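Local coordinates for anopheles Plasmodium-responsive Leucine-rich repeat protein 1B (PDB 4XGO) that probably acts in the mosquito response to Plasmodium through protein-protein contacts, including with LRIM1, the part here being its leucine-rich repeat domain, at residues Ser84-Gly89 / Glu108-Asp113; Gln122-Ser127 / Val134-Ile139; Ser153-Pro158 / Leu185-Asn190. One frame throughout, in Å; residues are numbered along the deposited sequence. Where two conformers were deposited one is given.

Contact 1: residues Ser84-Gly89 / Glu108-Asp113; sequences SSLPPG and ERIEDD
Ser-84 and Glu-108 hold two neighbouring coils of the leucine-rich repeat solenoid together by a direct backbone bond. The donor is Glu-108 N and the acceptor Ser-84 O, 3.2 Å apart. The touching parts run nearly the same way, with end-to-end directions 13° apart, so equivalent positions of the two turns face each other.

The apolar part is a single touch. Leu-86 and Ile-110 lie side by side and point the same way, with their CD1 atoms 4.0 Å apart. Ile-110 CB points away from 84-89, but a bend at CG1 (chi2 -63°) swings CD1 back.

Ser-84 and Glu-108 turn their polar ends to other coils. Ser-84 OG bonds to Arg-60, and Glu-108 OE2 forms a salt bridge with Arg-130. A local pair lies within 108-113, where Arg-109 NE and NH2 grip the two carboxylate oxygens of Glu-111 side-on.

Water extends the backbone link. One molecule joins Ser-84 O, beside the direct bond, to Arg-109 N. The next accepts from Leu-86 N at 2.8 Å and donates to Arg-109 O at 2.6 Å.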
# COMPACT_ATOMS: atom_id res chain seq x y z
N SER A 84 2.87 17.46 2.81
CA SER A 84 4.19 17.42 3.45
C SER A 84 4.30 18.38 4.64
O SER A 84 5.18 18.23 5.48
CB SER A 84 5.31 17.66 2.43
OG SER A 84 5.08 18.85 1.70
N SER A 85 3.39 19.35 4.73
CA SER A 85 3.36 20.25 5.88
C SER A 85 1.97 20.84 6.06
O SER A 85 1.13 20.76 5.15
CB SER A 85 4.37 21.39 5.69
OG SER A 85 3.98 22.25 4.63
N LEU A 86 1.73 21.42 7.23
CA LEU A 86 0.50 22.17 7.47
C LEU A 86 0.87 23.64 7.60
O LEU A 86 1.85 23.96 8.27
CB LEU A 86 -0.18 21.69 8.74
CG LEU A 86 -0.61 20.22 8.72
CD1 LEU A 86 -1.21 19.81 10.05
CD2 LEU A 86 -1.59 20.01 7.59
N PRO A 87 0.10 24.52 6.96
CA PRO A 87 0.43 25.95 7.02
C PRO A 87 0.04 26.59 8.34
O PRO A 87 -0.85 26.09 9.02
CB PRO A 87 -0.39 26.53 5.89
CG PRO A 87 -1.59 25.67 5.87
CD PRO A 87 -1.09 24.28 6.12
N PRO A 88 0.71 27.70 8.72
CA PRO A 88 0.33 28.36 9.97
C PRO A 88 -1.11 28.84 9.91
O PRO A 88 -1.53 29.40 8.89
CB PRO A 88 1.34 29.52 10.12
CG PRO A 88 1.98 29.67 8.78
CD PRO A 88 1.89 28.33 8.10
N GLY A 89 -1.86 28.58 10.98
CA GLY A 89 -3.22 29.03 11.11
C GLY A 89 -4.25 28.07 10.56
O GLY A 89 -5.44 28.38 10.52
N GLU A 108 6.30 16.03 7.56
CA GLU A 108 7.66 16.04 8.15
C GLU A 108 7.62 16.60 9.57
O GLU A 108 8.33 16.13 10.45
CB GLU A 108 8.60 16.86 7.27
CG GLU A 108 8.63 16.35 5.84
CD GLU A 108 9.35 17.28 4.88
OE1 GLU A 108 10.05 18.22 5.33
OE2 GLU A 108 9.20 17.06 3.65
N ARG A 109 6.80 17.62 9.79
CA ARG A 109 6.70 18.26 11.10
C ARG A 109 5.28 18.73 11.37
O ARG A 109 4.57 19.07 10.45
CB ARG A 109 7.62 19.48 11.17
CG ARG A 109 9.11 19.18 11.15
CD ARG A 109 9.90 20.49 11.06
NE ARG A 109 9.54 21.40 12.15
CZ ARG A 109 10.09 21.42 13.36
NH1 ARG A 109 11.08 20.62 13.70
NH2 ARG A 109 9.65 22.30 14.25
N ILE A 110 4.91 18.74 12.65
CA ILE A 110 3.75 19.47 13.14
C ILE A 110 4.29 20.57 14.03
O ILE A 110 4.86 20.28 15.09
CB ILE A 110 2.85 18.60 14.04
CG1 ILE A 110 2.33 17.38 13.29
CG2 ILE A 110 1.70 19.43 14.62
CD1 ILE A 110 1.46 17.67 12.10
N GLU A 111 4.10 21.83 13.63
CA GLU A 111 4.60 22.95 14.44
C GLU A 111 3.80 23.11 15.72
O GLU A 111 2.62 22.76 15.80
CB GLU A 111 4.60 24.26 13.65
CG GLU A 111 5.35 24.20 12.33
CD GLU A 111 6.80 23.75 12.47
OE1 GLU A 111 7.42 23.88 13.56
OE2 GLU A 111 7.33 23.27 11.46
N ASP A 112 4.45 23.66 16.74
CA ASP A 112 3.91 23.70 18.08
C ASP A 112 2.60 24.50 18.25
O ASP A 112 1.87 24.23 19.19
CB ASP A 112 4.96 24.20 19.08
CG ASP A 112 6.09 23.21 19.29
OD1 ASP A 112 6.10 22.09 18.69
OD2 ASP A 112 6.99 23.55 20.09
N ASP A 113 2.31 25.45 17.36
CA ASP A 113 1.06 26.23 17.46
C ASP A 113 -0.13 25.63 16.67
O ASP A 113 -1.24 26.16 16.69
CB ASP A 113 1.29 27.71 17.11
CG ASP A 113 1.75 27.95 15.67
OD1 ASP A 113 1.94 26.99 14.89
OD2 ASP A 113 1.96 29.14 15.33
O HOH W 1 6.30 19.40 7.57
O HOH W 2 3.88 21.17 9.04
O HOH W 3 2.36 22.40 11.31
O HOH W 4 -0.89 27.00 12.99

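Contact 2: residues Gln122-Ser127 / Val134-Ile139; sequences QNLQLS and VDLALI. With NAG (2-acetamido-2-deoxy-beta-D-glucopyranose), chain C.
Leu-124 reaches from strand 123-125 across the interior of the repeat to Leu-136 and Ile-139. Its CG stands anti to the backbone N (chi1 179°), which sends the branch inward. CD2 does the touching. It meets Leu-136 CD2 at 3.9 Å, where the two side chains cross obliquely. Ile-139 CD1 approaches the same methyl less closely, at 4.5 Å.

Leu-126 takes the other common leucine shape. Its CG lies beside the backbone N (chi1 -68°), with CD1 pointing to Val-134 CG2 at 4.5 Å, a looser approach than that of the leucine pair. The two leucines belong to the LxxLxLxxN signature of the repeat, and both are buried. The contact between the segments is wholly apolar.

The far wall is shaped by a short 3-10 turn, 136-138. Ile-139 N bonds back to Leu-136 O at 2.9 Å. The turn brings the side chains of Leu-136 and Ile-139 to the same leucine methyl. Asp-135 OD1 accepts a weak bond from Ala-137 N.

At the end of 122-127, Ser-127 OG lies 3.5 Å from NAG C6 of a glycan that probably hangs from Asn-146.

Strand 123-125 lies between strands 99-101 and 144-146 in the parallel array. Leu-124 packs on Met-100 of the first, and Leu-136 on Val-145 of the second. Ile-139 rests on Phe-115. On the other wall, Asp-135 and Ala-137 touch Ala-156 of strand 154-156.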
# COMPACT_ATOMS: atom_id res chain seq x y z
N GLN A 122 -9.58 15.38 20.80
CA GLN A 122 -9.41 14.17 21.60
C GLN A 122 -8.76 13.02 20.85
O GLN A 122 -8.13 12.19 21.48
CB GLN A 122 -10.75 13.68 22.13
CG GLN A 122 -11.38 14.57 23.17
CD GLN A 122 -12.42 13.85 24.00
OE1 GLN A 122 -12.49 12.61 24.01
NE2 GLN A 122 -13.26 14.62 24.66
N ASN A 123 -8.96 12.96 19.54
CA ASN A 123 -8.51 11.83 18.74
C ASN A 123 -7.65 12.33 17.60
O ASN A 123 -8.12 13.09 16.76
CB ASN A 123 -9.72 11.03 18.24
CG ASN A 123 -10.59 10.52 19.37
OD1 ASN A 123 -10.24 9.56 20.06
ND2 ASN A 123 -11.74 11.16 19.57
N LEU A 124 -6.39 11.91 17.59
CA LEU A 124 -5.43 12.40 16.63
C LEU A 124 -4.70 11.21 15.99
O LEU A 124 -4.08 10.39 16.70
CB LEU A 124 -4.44 13.32 17.33
CG LEU A 124 -3.32 13.92 16.48
CD1 LEU A 124 -3.86 14.69 15.28
CD2 LEU A 124 -2.44 14.80 17.34
N GLN A 125 -4.80 11.13 14.67
CA GLN A 125 -4.23 10.03 13.90
C GLN A 125 -3.25 10.60 12.90
O GLN A 125 -3.65 11.33 11.98
CB GLN A 125 -5.34 9.29 13.16
CG GLN A 125 -6.40 8.69 14.06
CD GLN A 125 -5.84 7.60 14.92
OE1 GLN A 125 -5.22 6.66 14.41
NE2 GLN A 125 -6.05 7.70 16.23
N LEU A 126 -1.96 10.30 13.11
CA LEU A 126 -0.87 10.79 12.29
C LEU A 126 0.06 9.66 11.86
O LEU A 126 1.23 9.93 11.49
CB LEU A 126 -0.08 11.84 13.06
CG LEU A 126 -0.82 13.15 13.35
CD1 LEU A 126 -0.03 14.06 14.27
CD2 LEU A 126 -1.16 13.86 12.05
N SER A 127 -0.43 8.42 11.89
CA SER A 127 0.42 7.30 11.55
C SER A 127 0.87 7.36 10.09
O SER A 127 0.20 7.92 9.24
CB SER A 127 -0.29 5.98 11.84
OG SER A 127 -1.34 5.78 10.92
N VAL A 134 6.64 16.33 16.65
CA VAL A 134 5.29 16.67 17.04
C VAL A 134 5.24 16.70 18.57
O VAL A 134 5.48 15.67 19.21
CB VAL A 134 4.21 15.74 16.45
CG1 VAL A 134 4.48 14.28 16.76
CG2 VAL A 134 2.84 16.18 16.94
N ASP A 135 4.95 17.86 19.14
CA ASP A 135 4.87 18.00 20.60
C ASP A 135 3.44 17.76 21.06
O ASP A 135 2.64 18.70 21.20
CB ASP A 135 5.37 19.37 21.08
CG ASP A 135 5.47 19.44 22.61
OD1 ASP A 135 4.92 18.55 23.29
OD2 ASP A 135 6.10 20.39 23.14
N LEU A 136 3.11 16.49 21.29
CA LEU A 136 1.77 16.10 21.71
C LEU A 136 1.43 16.62 23.10
O LEU A 136 0.26 16.82 23.42
CB LEU A 136 1.62 14.56 21.70
CG LEU A 136 1.89 13.85 20.37
CD1 LEU A 136 2.09 12.35 20.60
CD2 LEU A 136 0.76 14.14 19.39
N ALA A 137 2.45 16.85 23.91
CA ALA A 137 2.28 17.27 25.31
C ALA A 137 1.64 18.66 25.43
O ALA A 137 1.10 19.00 26.47
CB ALA A 137 3.61 17.24 26.04
N LEU A 138 1.69 19.43 24.36
CA LEU A 138 0.99 20.71 24.28
C LEU A 138 -0.53 20.59 24.17
O LEU A 138 -1.22 21.60 24.32
CB LEU A 138 1.49 21.48 23.06
CG LEU A 138 2.84 22.14 23.26
CD1 LEU A 138 3.33 22.75 21.95
CD2 LEU A 138 2.76 23.19 24.37
N ILE A 139 -1.05 19.40 23.90
CA ILE A 139 -2.45 19.20 23.60
C ILE A 139 -3.10 18.33 24.70
O ILE A 139 -3.31 17.12 24.51
CB ILE A 139 -2.60 18.52 22.22
CG1 ILE A 139 -1.65 19.15 21.19
CG2 ILE A 139 -4.05 18.56 21.73
CD1 ILE A 139 -1.41 18.26 19.99
C1 NAG C . -2.15 2.94 14.73
C2 NAG C . -3.06 1.77 15.11
C3 NAG C . -2.59 0.50 14.39
C4 NAG C . -2.51 0.72 12.89
C5 NAG C . -1.74 2.01 12.60
C6 NAG C . -1.83 2.33 11.11
C7 NAG C . -3.96 1.16 17.29
C8 NAG C . -3.70 0.85 18.73
N2 NAG C . -2.93 1.49 16.52
O3 NAG C . -3.43 -0.60 14.71
O4 NAG C . -1.75 -0.33 12.29
O5 NAG C . -2.25 3.11 13.34
O6 NAG C . -0.54 2.05 10.61
O7 NAG C . -5.10 1.12 16.87

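Contact 3: residues Ser153-Pro158 / Leu185-Asn190; sequences STLAIP and LKLQHN. Unlike the reference sequence in segment 153-158: Ala-156 (reference Val).
Leu-155 CD2 overlaps Leu-187 CD2 at 3.7 Å, one branch crossing the other at an angle. The contact spans the inside of the leucine-rich repeat solenoid. Strand 154-156 forms one wall, and the segment that ends strand 184-186 forms the other. The walls are far apart, with the CA atoms of Leu-155 and Leu-187 10.0 Å from each other, and the gap is bridged by the ends of leucine and isoleucine side chains.

The two leucines arrive by different torsions. Leu-155 CG is opposite the backbone N (chi1 180°), while Leu-187 CG sits next to its own backbone N (chi1 -74°). A second, looser pair lies beside the first. Ile-157 CD1 meets Leu-185 CD1 at 4.4 Å. All four residues are buried.

Through the backbone each wall is tied to its own neighbours, Leu-155 and Ile-157 to strand 173-175, which pairs with 154-156, and Leu-185 to Asp-206. Among the side chains, Ile-157 also reaches Leu-164 of the facing strands, and Leu-187 touches Trp-197 in a loop.

Leu-185, Leu-187 and Asn-190 fit the LxxLxLxxN signature of the family. The asparagine uses its amide to hold the turn after the strand. Its OD1 accepts from Ile-171 N, and its ND2 also donates to Ala-166 O. Within the segment, Asn-190 ND2 bonds to Leu-187 O at 2.9 Å, coming from above the carbonyl plane with an N-H...O angle of 166°.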
# COMPACT_ATOMS: atom_id res chain seq x y z
N SER A 153 12.12 10.70 17.47
CA SER A 153 13.17 10.23 18.39
C SER A 153 12.83 10.60 19.82
O SER A 153 13.34 9.99 20.75
CB SER A 153 14.53 10.80 18.00
OG SER A 153 14.98 10.22 16.78
N THR A 154 11.99 11.61 20.02
CA THR A 154 11.57 12.00 21.35
C THR A 154 10.05 11.92 21.39
O THR A 154 9.39 12.38 20.46
CB THR A 154 12.05 13.41 21.71
OG1 THR A 154 13.48 13.42 21.71
CG2 THR A 154 11.54 13.83 23.07
N LEU A 155 9.51 11.35 22.45
CA LEU A 155 8.05 11.26 22.59
C LEU A 155 7.61 12.02 23.83
O LEU A 155 7.88 11.60 24.95
CB LEU A 155 7.61 9.79 22.69
CG LEU A 155 6.11 9.54 22.84
CD1 LEU A 155 5.37 9.98 21.57
CD2 LEU A 155 5.84 8.09 23.15
N ALA A 156 6.93 13.15 23.62
CA ALA A 156 6.31 13.88 24.70
C ALA A 156 4.88 13.38 24.86
O ALA A 156 4.08 13.51 23.95
CB ALA A 156 6.33 15.37 24.42
N ILE A 157 4.57 12.79 26.00
CA ILE A 157 3.25 12.22 26.22
C ILE A 157 2.40 13.25 26.96
O ILE A 157 2.81 13.75 28.01
CB ILE A 157 3.35 10.90 27.02
CG1 ILE A 157 4.13 9.87 26.19
CG2 ILE A 157 1.96 10.36 27.35
CD1 ILE A 157 4.34 8.54 26.86
N PRO A 158 1.21 13.58 26.41
CA PRO A 158 0.34 14.54 27.11
C PRO A 158 -0.22 13.99 28.44
O PRO A 158 -0.11 12.79 28.74
CB PRO A 158 -0.77 14.83 26.09
CG PRO A 158 -0.76 13.68 25.17
CD PRO A 158 0.64 13.15 25.12
N LEU A 185 -0.11 1.58 26.12
CA LEU A 185 1.05 2.23 25.52
C LEU A 185 1.79 1.25 24.60
O LEU A 185 2.35 0.22 25.06
CB LEU A 185 2.00 2.74 26.60
CG LEU A 185 3.25 3.49 26.16
CD1 LEU A 185 2.90 4.69 25.32
CD2 LEU A 185 4.05 3.89 27.40
N LYS A 186 1.82 1.58 23.31
CA LYS A 186 2.48 0.75 22.33
C LYS A 186 3.71 1.49 21.85
O LYS A 186 3.61 2.55 21.21
CB LYS A 186 1.56 0.48 21.15
CG LYS A 186 0.19 0.00 21.50
CD LYS A 186 0.21 -1.27 22.29
CE LYS A 186 0.62 -2.47 21.45
NZ LYS A 186 -0.36 -2.79 20.36
N LEU A 187 4.88 0.95 22.21
CA LEU A 187 6.19 1.50 21.86
C LEU A 187 7.09 0.49 21.15
O LEU A 187 8.31 0.68 21.06
CB LEU A 187 6.89 2.06 23.11
CG LEU A 187 6.33 3.38 23.63
CD1 LEU A 187 6.83 3.75 25.01
CD2 LEU A 187 6.62 4.46 22.63
N GLN A 188 6.51 -0.58 20.62
CA GLN A 188 7.31 -1.62 19.98
C GLN A 188 7.99 -1.06 18.72
O GLN A 188 7.44 -0.15 18.08
CB GLN A 188 6.48 -2.87 19.67
CG GLN A 188 5.39 -2.74 18.61
CD GLN A 188 4.06 -2.23 19.13
OE1 GLN A 188 3.96 -1.67 20.23
NE2 GLN A 188 2.99 -2.47 18.35
N HIS A 189 9.19 -1.56 18.43
CA HIS A 189 9.96 -1.14 17.26
C HIS A 189 10.38 0.31 17.43
O HIS A 189 9.95 1.20 16.68
CB HIS A 189 9.21 -1.37 15.93
CG HIS A 189 8.99 -2.82 15.59
ND1 HIS A 189 9.93 -3.59 14.93
CD2 HIS A 189 7.93 -3.63 15.81
CE1 HIS A 189 9.45 -4.82 14.77
NE2 HIS A 189 8.25 -4.87 15.31
N ASN A 190 11.20 0.54 18.46
CA ASN A 190 11.79 1.83 18.72
C ASN A 190 13.24 1.65 19.15
O ASN A 190 13.81 0.58 18.91
CB ASN A 190 10.95 2.61 19.74
CG ASN A 190 9.84 3.39 19.06
OD1 ASN A 190 10.12 4.26 18.23
ND2 ASN A 190 8.59 3.04 19.34

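Contacts 2 and 3 are core, while contact 1 is partly open. All three lie in one solenoid, in series along the chain. Contact 1 joins successive loops edge to edge, and its chemistry is mainly backbone bonding and water, with one apolar touch. Contacts 2 and 3 run across the solenoid, from the parallel strand array to the opposite wall, and are purely apolar between their segments. Contacts 1 and 2 meet where Ile-110 packs on Val-134 and Leu-126. Contacts 2 and 3 meet where Leu-136 touches Pro-158. Contacts 1 and 3 do not touch, their nearest atoms being about 9 Å apart.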